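Local coordinates for protein phosphoglycerate oxidoreductase (Rhizobium etli, PDB 4HY3) that probably reduces hydroxypyruvate or glyoxylate with NAD(P)H, as a member of the D-isomer-specific 2-hydroxyacid dehydrogenase family with a Rossmann-type NAD-binding domain, at residues F130-A135 / R192-G197; A142-R147 / G308-A313; A260-L265 / D269-D274. All coordinates share one frame; numbering follows the deposited sequence.

Contact 1: F130-A135 / R192-G197; sequences FAEPVA and RRVLSG
E132 and R193 reach across from two helices and meet at about a right angle, the carboxylate presenting OE1 to one terminal nitrogen of the guanidinium. The salt bridge runs from R193 NH2 to E132 OE1 at 2.8 Å. The N-H leans off the straight line (144°), and the oxygen is taken nearly end-on from its C-O bond while lying at the guanidinium edge, tilted a little from that plane. With the two flat groups 54° apart, this is a single-oxygen bridge and no coplanar fork. E132 can offer that oxygen because its chain folds at chi2 (55°), which turns the carboxylate back toward the other helix. The helices are the start of 131-147 and the end of 186-195; the latter follows strand 178-182 and a GxGxxG-like turn, consistent with the first beta-alpha unit of a Rossmann domain. Beside the bridge, V194 uses both branches: CG1 lies 3.7 Å from E132 OE2, and CG2 faces A135 CB at 4.1 Å. With an alanine at E132, the R193 guanidinium would probably lose its carboxylate mate on this helix and be less tightly fixed in rotation, and V194 CG1 would lose a neighbour. The second subunit closes in on the same place: its F198 packs on V194, its L173 on E132, and its R199 brings a like charge close to R193.

Contact 2: A142-R147 / G308-A313; sequences ALALAR and GFIRSA
I310 meets helix 131-147 at A144 and L145. Starting at CB, the chain forks. CG2 takes no part in meeting A144 or L145, whereas CG1 sets off toward the helix and comes alongside L145 CD2 at 3.9 Å. CG1 stands opposite the carbonyl carbon (chi1 -72°), and chi2 keeps the chain stretched out (163°), which carries CD1 to the full length of the residue. That terminal methyl does most of the touching: it sits 3.4 Å from A144 CB, 3.5 Å from L145 CD2 and 3.7 Å from L145 CG, nestled between one short and one long neighbour on adjacent helical positions. L145 comes from the other direction, so the two branched chains slide past each other antiparallel, and L145 CD2 goes on to the carbonyl of G308, 4.0 Å from its O. The strand 309-311 is the last one in the seven-stranded parallel sheet of the nucleotide-binding domain, and the helix packs against the sheet near this border; A288 of the next strand touches both I310 and L145, and F141, about one turn earlier in the helix, also touches I310. R311 N bonds to D153 of the second subunit. Since everything across the contact is aliphatic carbon apart from one backbone oxygen, helix and strand meet here through packed methyl groups, which set no strict direction, unlike the backbone bonds that join G308 and I310 to A287 in the sheet.

Contact 3: A260-L265 / D269-D274; sequences AAFILL and DVVDFD
V271 sets one methyl against F262 and the other against L264, the side chains that the strand 261-264 turns toward the segment 269-274. The closer half of the contact is at the phenylalanine: V271 CG1 meets the F262 ring at its edge, near the ring plane, with CZ as the nearest atom at 3.8 Å. F262 has CG anti to its own backbone nitrogen (chi1 173°), which extends the ring out from the strand until its far corner arrives at the valine, and the two side chains pass each other running in opposite directions. The other methyl, V271 CG2, faces L264 CD2 at 4.2 Å, so each branch of the valine has a partner of its own. Beyond that the fit slackens. L264 CD2 also approaches F273, but obliquely and at 4.4 Å from CE1. The backbones stay well apart throughout, the nearest CA pair, L264 and V271, lying 9.1 Å from each other. On the outer side the residues are polar: D269 and D274 are exposed, D269 forming a salt bridge with R267. D272, partly exposed, occupies the N-cap position of helix 273-281 and caps A275 N through OD2, a cap at the first turn of the helix, one residue after V271. The contact thus lies at the strand-to-helix turn of the beta-alpha-beta unit 261-264, 273-281, 286-289. From the neighbouring strand 233-236, V236 touches both F262 and L264; F253 of helix 250-254 packs edge-to-face with the F262 ring, and on the other face of the sheet I263 turns toward A142 and L145 of helix 131-147.

In the fold
Helix 131-147 ties the set together: its first turn makes contact 1 and its last turns make contact 2, with centres 17 Å apart and nearest atoms about 6 Å apart, and both are touched by the second subunit. Contact 3 falls inside the chain loop that contact 2 closes; their centres are 12 Å apart. They meet directly, I263 CD1 lying 3.8 Å from A142 CA and F273 CZ 4.1 Å from F309 CZ. Contacts 1 and 3 have centres 19 Å apart, yet V134 CG1 reaches L265 CB at 4.0 Å. In contact 1 the A135 side chain comes close to the GxGxxG-like turn without meeting it, a turn that in Rossmann domains usually lies by the dinucleotide.

Contact 1: F130-A135 / R192-G197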
loop_
_atom_site.group_PDB
_atom_site.type_symbol
_atom_site.label_atom_id
_atom_site.label_comp_id
_atom_site.label_asym_id
_atom_site.label_seq_id
_atom_site.Cartn_x
_atom_site.Cartn_y
_atom_site.Cartn_z
ATOM N N PHE A 130 -1.966 9.887 -20.791
ATOM C CA PHE A 130 -1.216 8.883 -21.512
ATOM C C PHE A 130 -0.274 8.118 -20.622
ATOM O O PHE A 130 0.427 7.240 -21.121
ATOM C CB PHE A 130 -0.418 9.531 -22.615
ATOM C CG PHE A 130 -1.260 10.105 -23.713
ATOM C CD1 PHE A 130 -2.163 9.303 -24.416
ATOM C CD2 PHE A 130 -1.137 11.437 -24.064
ATOM C CE1 PHE A 130 -2.941 9.824 -25.421
ATOM C CE2 PHE A 130 -1.895 11.961 -25.088
ATOM C CZ PHE A 130 -2.802 11.148 -25.765
ATOM N N ALA A 131 -0.241 8.448 -19.322
ATOM C CA ALA A 131 0.663 7.805 -18.393
ATOM C C ALA A 131 0.268 6.364 -18.161
ATOM O O ALA A 131 1.055 5.460 -18.432
ATOM C CB ALA A 131 0.715 8.553 -17.079
ATOM N N GLU A 132 -0.937 6.133 -17.660
ATOM C CA GLU A 132 -1.345 4.792 -17.247
ATOM C C GLU A 132 -1.217 3.829 -18.438
ATOM O O GLU A 132 -0.575 2.771 -18.311
ATOM C CB GLU A 132 -2.761 4.812 -16.658
ATOM C CG GLU A 132 -3.213 3.529 -16.013
ATOM C CD GLU A 132 -2.253 3.063 -14.936
ATOM O OE1 GLU A 132 -2.008 3.832 -13.975
ATOM O OE2 GLU A 132 -1.739 1.926 -15.035
ATOM N N PRO A 133 -1.809 4.194 -19.606
ATOM C CA PRO A 133 -1.565 3.388 -20.803
ATOM C C PRO A 133 -0.068 3.022 -20.970
ATOM O O PRO A 133 0.262 1.854 -21.074
ATOM C CB PRO A 133 -2.046 4.298 -21.942
ATOM C CG PRO A 133 -3.130 5.118 -21.321
ATOM C CD PRO A 133 -2.754 5.301 -19.876
ATOM N N VAL A 134 0.822 4.003 -20.943
ATOM C CA VAL A 134 2.232 3.735 -21.156
ATOM C C VAL A 134 2.921 2.951 -20.034
ATOM O O VAL A 134 3.735 2.089 -20.308
ATOM C CB VAL A 134 2.987 5.018 -21.470
ATOM C CG1 VAL A 134 4.450 4.708 -21.717
ATOM C CG2 VAL A 134 2.368 5.660 -22.699
ATOM N N ALA A 135 2.597 3.229 -18.781
ATOM C CA ALA A 135 3.049 2.341 -17.699
ATOM C C ALA A 135 2.673 0.900 -17.997
ATOM O O ALA A 135 3.517 0.030 -18.010
ATOM C CB ALA A 135 2.508 2.775 -16.327
ATOM N N ARG A 192 5.905 3.732 -11.151
ATOM C CA ARG A 192 6.090 3.438 -9.741
ATOM C C ARG A 192 4.835 2.788 -9.192
ATOM O O ARG A 192 4.921 1.927 -8.329
ATOM C CB ARG A 192 6.464 4.686 -8.944
ATOM C CG ARG A 192 6.484 4.522 -7.437
ATOM C CD ARG A 192 7.266 3.297 -6.974
ATOM N NE ARG A 192 7.250 3.183 -5.511
ATOM C CZ ARG A 192 6.335 2.542 -4.791
ATOM N NH1 ARG A 192 5.319 1.900 -5.357
ATOM N NH2 ARG A 192 6.442 2.550 -3.478
ATOM N N ARG A 193 3.671 3.173 -9.699
ATOM C CA ARG A 193 2.443 2.602 -9.157
ATOM C C ARG A 193 2.263 1.133 -9.557
ATOM O O ARG A 193 2.031 0.275 -8.706
ATOM C CB ARG A 193 1.225 3.429 -9.527
ATOM C CG ARG A 193 -0.032 2.964 -8.808
ATOM C CD ARG A 193 -1.119 4.033 -8.805
ATOM N NE ARG A 193 -1.468 4.399 -10.173
ATOM C CZ ARG A 193 -1.045 5.498 -10.801
ATOM N NH1 ARG A 193 -0.279 6.366 -10.164
ATOM N NH2 ARG A 193 -1.391 5.735 -12.069
ATOM N N VAL A 194 2.393 0.840 -10.845
ATOM C CA VAL A 194 2.221 -0.542 -11.279
ATOM C C VAL A 194 3.290 -1.441 -10.649
ATOM O O VAL A 194 3.021 -2.592 -10.327
ATOM C CB VAL A 194 2.050 -0.705 -12.811
ATOM C CG1 VAL A 194 0.832 0.056 -13.240
ATOM C CG2 VAL A 194 3.245 -0.188 -13.591
ATOM N N LEU A 195 4.467 -0.887 -10.401
ATOM C CA LEU A 195 5.539 -1.665 -9.807
ATOM C C LEU A 195 5.377 -1.867 -8.296
ATOM O O LEU A 195 6.060 -2.691 -7.714
ATOM C CB LEU A 195 6.914 -1.066 -10.154
ATOM C CG LEU A 195 7.315 -1.041 -11.638
ATOM C CD1 LEU A 195 8.391 -0.015 -11.950
ATOM C CD2 LEU A 195 7.763 -2.414 -12.106
ATOM N N SER A 196 4.451 -1.164 -7.671
ATOM C CA SER A 196 4.337 -1.196 -6.217
ATOM C C SER A 196 4.016 -2.555 -5.656
ATOM O O SER A 196 4.034 -2.741 -4.448
ATOM C CB SER A 196 3.273 -0.223 -5.727
ATOM O OG SER A 196 2.008 -0.613 -6.193
ATOM N N GLY A 197 3.693 -3.493 -6.529
ATOM C CA GLY A 197 3.360 -4.835 -6.108
ATOM C C GLY A 197 4.543 -5.767 -6.226
ATOM O O GLY A 197 4.409 -6.969 -6.025
#

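Contact 2: A142-R147 / G308-A313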
loop_
_atom_site.group_PDB
_atom_site.type_symbol
_atom_site.label_atom_id
_atom_site.label_comp_id
_atom_site.label_asym_id
_atom_site.label_seq_id
_atom_site.Cartn_x
_atom_site.Cartn_y
_atom_site.Cartn_z
ATOM N N ALA A 142 8.611 -5.350 -19.754
ATOM C CA ALA A 142 9.501 -5.834 -18.687
ATOM C C ALA A 142 9.327 -7.346 -18.474
ATOM O O ALA A 142 10.297 -8.109 -18.579
ATOM C CB ALA A 142 9.290 -5.075 -17.399
ATOM N N LEU A 143 8.076 -7.759 -18.272
ATOM C CA LEU A 143 7.730 -9.159 -18.063
ATOM C C LEU A 143 7.919 -9.991 -19.309
ATOM O O LEU A 143 8.225 -11.179 -19.232
ATOM C CB LEU A 143 6.310 -9.313 -17.538
ATOM C CG LEU A 143 6.120 -8.571 -16.224
ATOM C CD1 LEU A 143 4.629 -8.399 -15.943
ATOM C CD2 LEU A 143 6.827 -9.282 -15.082
ATOM N N ALA A 144 7.740 -9.380 -20.464
ATOM C CA ALA A 144 7.953 -10.141 -21.667
ATOM C C ALA A 144 9.448 -10.458 -21.740
ATOM O O ALA A 144 9.816 -11.640 -21.802
ATOM C CB ALA A 144 7.454 -9.403 -22.900
ATOM N N LEU A 145 10.307 -9.433 -21.668
ATOM C CA LEU A 145 11.763 -9.689 -21.652
ATOM C C LEU A 145 12.145 -10.642 -20.507
ATOM O O LEU A 145 12.638 -11.710 -20.778
ATOM C CB LEU A 145 12.626 -8.409 -21.704
ATOM C CG LEU A 145 12.376 -7.494 -22.925
ATOM C CD1 LEU A 145 12.705 -6.022 -22.685
ATOM C CD2 LEU A 145 13.020 -7.961 -24.210
ATOM N N ALA A 146 11.832 -10.321 -19.259
ATOM C CA ALA A 146 12.312 -11.147 -18.146
ATOM C C ALA A 146 11.877 -12.633 -18.123
ATOM O O ALA A 146 12.298 -13.382 -17.228
ATOM C CB ALA A 146 12.034 -10.479 -16.802
ATOM N N ARG A 147 11.047 -13.056 -19.076
ATOM C CA ARG A 147 10.557 -14.441 -19.141
ATOM C C ARG A 147 10.351 -14.870 -20.583
ATOM O O ARG A 147 9.758 -15.915 -20.850
ATOM C CB ARG A 147 9.244 -14.603 -18.363
ATOM C CG ARG A 147 9.309 -14.168 -16.906
ATOM C CD ARG A 147 10.150 -15.102 -16.062
ATOM N NE ARG A 147 9.396 -16.303 -15.731
ATOM C CZ ARG A 147 8.532 -16.394 -14.713
ATOM N NH1 ARG A 147 8.301 -15.357 -13.902
ATOM N NH2 ARG A 147 7.891 -17.534 -14.497
ATOM N N GLY A 308 15.897 -10.683 -29.660
ATOM C CA GLY A 308 16.152 -10.152 -28.316
ATOM C C GLY A 308 15.650 -8.734 -28.113
ATOM O O GLY A 308 15.877 -8.131 -27.059
ATOM N N PHE A 309 14.971 -8.212 -29.134
ATOM C CA PHE A 309 14.428 -6.863 -29.123
ATOM C C PHE A 309 12.912 -6.926 -29.374
ATOM O O PHE A 309 12.491 -7.230 -30.497
ATOM C CB PHE A 309 15.123 -6.023 -30.205
ATOM C CG PHE A 309 14.787 -4.557 -30.156
ATOM C CD1 PHE A 309 15.665 -3.651 -29.571
ATOM C CD2 PHE A 309 13.590 -4.074 -30.704
ATOM C CE1 PHE A 309 15.356 -2.300 -29.523
ATOM C CE2 PHE A 309 13.278 -2.719 -30.646
ATOM C CZ PHE A 309 14.161 -1.834 -30.052
ATOM N N ILE A 310 12.107 -6.646 -28.339
ATOM C CA ILE A 310 10.632 -6.552 -28.474
ATOM C C ILE A 310 10.148 -5.244 -29.107
ATOM O O ILE A 310 10.433 -4.167 -28.581
ATOM C CB ILE A 310 9.907 -6.737 -27.128
ATOM C CG1 ILE A 310 9.979 -8.190 -26.679
ATOM C CG2 ILE A 310 8.442 -6.340 -27.241
ATOM C CD1 ILE A 310 9.667 -8.381 -25.210
ATOM N N ARG A 311 9.378 -5.362 -30.200
ATOM C CA ARG A 311 8.912 -4.218 -31.020
ATOM C C ARG A 311 7.436 -3.814 -30.803
ATOM O O ARG A 311 6.565 -4.678 -30.572
ATOM C CB ARG A 311 9.141 -4.494 -32.514
ATOM C CG ARG A 311 10.577 -4.332 -32.993
ATOM C CD ARG A 311 10.936 -5.366 -34.065
ATOM N NE ARG A 311 10.719 -6.736 -33.591
ATOM C CZ ARG A 311 11.678 -7.607 -33.296
ATOM N NH1 ARG A 311 12.963 -7.289 -33.439
ATOM N NH2 ARG A 311 11.336 -8.812 -32.858
ATOM N N SER A 312 7.173 -2.506 -30.920
ATOM C CA SER A 312 5.870 -1.908 -30.643
ATOM C C SER A 312 5.719 -0.595 -31.438
ATOM O O SER A 312 6.440 0.377 -31.180
ATOM C CB SER A 312 5.745 -1.645 -29.134
ATOM O OG SER A 312 4.412 -1.774 -28.688
ATOM N N ALA A 313 4.777 -0.565 -32.385
ATOM C CA ALA A 313 4.622 0.541 -33.329
ATOM C C ALA A 313 4.031 1.866 -32.786
ATOM O O ALA A 313 2.942 2.292 -33.205
ATOM C CB ALA A 313 3.839 0.064 -34.534
#

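Contact 3: A260-L265 / D269-D274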
loop_
_atom_site.group_PDB
_atom_site.type_symbol
_atom_site.label_atom_id
_atom_site.label_comp_id
_atom_site.label_asym_id
_atom_site.label_seq_id
_atom_site.Cartn_x
_atom_site.Cartn_y
_atom_site.Cartn_z
ATOM N N ALA A 260 20.885 -7.238 -19.144
ATOM C CA ALA A 260 20.099 -6.120 -18.671
ATOM C C ALA A 260 18.858 -5.904 -19.527
ATOM O O ALA A 260 18.857 -6.152 -20.741
ATOM C CB ALA A 260 20.946 -4.860 -18.606
ATOM N N ALA A 261 17.792 -5.452 -18.884
ATOM C CA ALA A 261 16.574 -5.132 -19.602
ATOM C C ALA A 261 16.434 -3.614 -19.742
ATOM O O ALA A 261 16.351 -2.886 -18.738
ATOM C CB ALA A 261 15.357 -5.739 -18.912
ATOM N N PHE A 262 16.408 -3.167 -20.996
ATOM C CA PHE A 262 16.340 -1.750 -21.350
ATOM C C PHE A 262 15.070 -1.425 -22.143
ATOM O O PHE A 262 14.871 -1.913 -23.264
ATOM C CB PHE A 262 17.587 -1.345 -22.155
ATOM C CG PHE A 262 17.532 0.041 -22.713
ATOM C CD1 PHE A 262 18.077 1.106 -22.004
ATOM C CD2 PHE A 262 16.938 0.284 -23.947
ATOM C CE1 PHE A 262 18.035 2.399 -22.519
ATOM C CE2 PHE A 262 16.887 1.569 -24.474
ATOM C CZ PHE A 262 17.443 2.631 -23.762
ATOM N N ILE A 263 14.240 -0.562 -21.570
ATOM C CA ILE A 263 12.901 -0.358 -22.095
ATOM C C ILE A 263 12.628 1.103 -22.463
ATOM O O ILE A 263 12.574 1.982 -21.605
ATOM C CB ILE A 263 11.859 -0.930 -21.106
ATOM C CG1 ILE A 263 12.165 -2.409 -20.820
ATOM C CG2 ILE A 263 10.451 -0.782 -21.654
ATOM C CD1 ILE A 263 11.744 -2.880 -19.451
ATOM N N LEU A 264 12.457 1.351 -23.752
ATOM C CA LEU A 264 12.353 2.711 -24.282
ATOM C C LEU A 264 10.894 3.152 -24.553
ATOM O O LEU A 264 10.237 2.650 -25.484
ATOM C CB LEU A 264 13.182 2.816 -25.558
ATOM C CG LEU A 264 13.253 4.184 -26.202
ATOM C CD1 LEU A 264 13.921 5.165 -25.248
ATOM C CD2 LEU A 264 14.000 4.083 -27.529
ATOM N N LEU A 265 10.410 4.112 -23.764
ATOM C CA LEU A 265 9.004 4.472 -23.804
ATOM C C LEU A 265 8.738 5.874 -24.301
ATOM O O LEU A 265 7.625 6.187 -24.699
ATOM C CB LEU A 265 8.358 4.272 -22.422
ATOM C CG LEU A 265 8.385 2.831 -21.927
ATOM C CD1 LEU A 265 8.106 2.714 -20.440
ATOM C CD2 LEU A 265 7.450 1.965 -22.758
ATOM N N ASP A 269 14.906 10.077 -29.912
ATOM C CA ASP A 269 16.048 10.919 -30.203
ATOM C C ASP A 269 17.113 10.984 -29.077
ATOM O O ASP A 269 18.173 11.583 -29.261
ATOM C CB ASP A 269 15.602 12.312 -30.719
ATOM C CG ASP A 269 14.810 13.128 -29.686
ATOM O OD1 ASP A 269 14.984 12.914 -28.471
ATOM O OD2 ASP A 269 14.027 14.016 -30.099
ATOM N N VAL A 270 16.844 10.339 -27.941
ATOM C CA VAL A 270 17.739 10.416 -26.771
ATOM C C VAL A 270 18.853 9.366 -26.762
ATOM O O VAL A 270 19.858 9.546 -26.058
ATOM C CB VAL A 270 16.976 10.347 -25.421
ATOM C CG1 VAL A 270 15.840 11.347 -25.398
ATOM C CG2 VAL A 270 16.451 8.951 -25.142
ATOM N N VAL A 271 18.653 8.279 -27.522
ATOM C CA VAL A 271 19.581 7.128 -27.585
ATOM C C VAL A 271 20.184 7.057 -28.961
ATOM O O VAL A 271 19.585 7.565 -29.907
ATOM C CB VAL A 271 18.891 5.741 -27.351
ATOM C CG1 VAL A 271 18.283 5.643 -25.955
ATOM C CG2 VAL A 271 17.892 5.386 -28.469
ATOM N N ASP A 272 21.341 6.407 -29.086
ATOM C CA ASP A 272 21.834 6.086 -30.412
ATOM C C ASP A 272 21.304 4.739 -30.828
ATOM O O ASP A 272 21.674 3.716 -30.260
ATOM C CB ASP A 272 23.352 6.137 -30.538
ATOM C CG ASP A 272 23.792 5.980 -31.984
ATOM O OD1 ASP A 272 24.154 7.004 -32.607
ATOM O OD2 ASP A 272 23.710 4.846 -32.517
ATOM N N PHE A 273 20.439 4.733 -31.830
ATOM C CA PHE A 273 19.732 3.504 -32.113
ATOM C C PHE A 273 20.680 2.374 -32.472
ATOM O O PHE A 273 20.622 1.293 -31.873
ATOM C CB PHE A 273 18.619 3.682 -33.146
ATOM C CG PHE A 273 17.354 2.987 -32.755
ATOM C CD1 PHE A 273 16.369 3.665 -32.050
ATOM C CD2 PHE A 273 17.178 1.633 -33.014
ATOM C CE1 PHE A 273 15.215 3.013 -31.644
ATOM C CE2 PHE A 273 16.025 0.975 -32.620
ATOM C CZ PHE A 273 15.046 1.665 -31.930
ATOM N N ASP A 274 21.582 2.642 -33.418
ATOM C CA ASP A 274 22.532 1.631 -33.884
ATOM C C ASP A 274 23.503 1.270 -32.763
ATOM O O ASP A 274 23.989 0.146 -32.709
ATOM C CB ASP A 274 23.292 2.082 -35.141
ATOM C CG ASP A 274 22.524 3.117 -35.968
ATOM O OD1 ASP A 274 22.016 2.762 -37.058
ATOM O OD2 ASP A 274 22.437 4.288 -35.522
#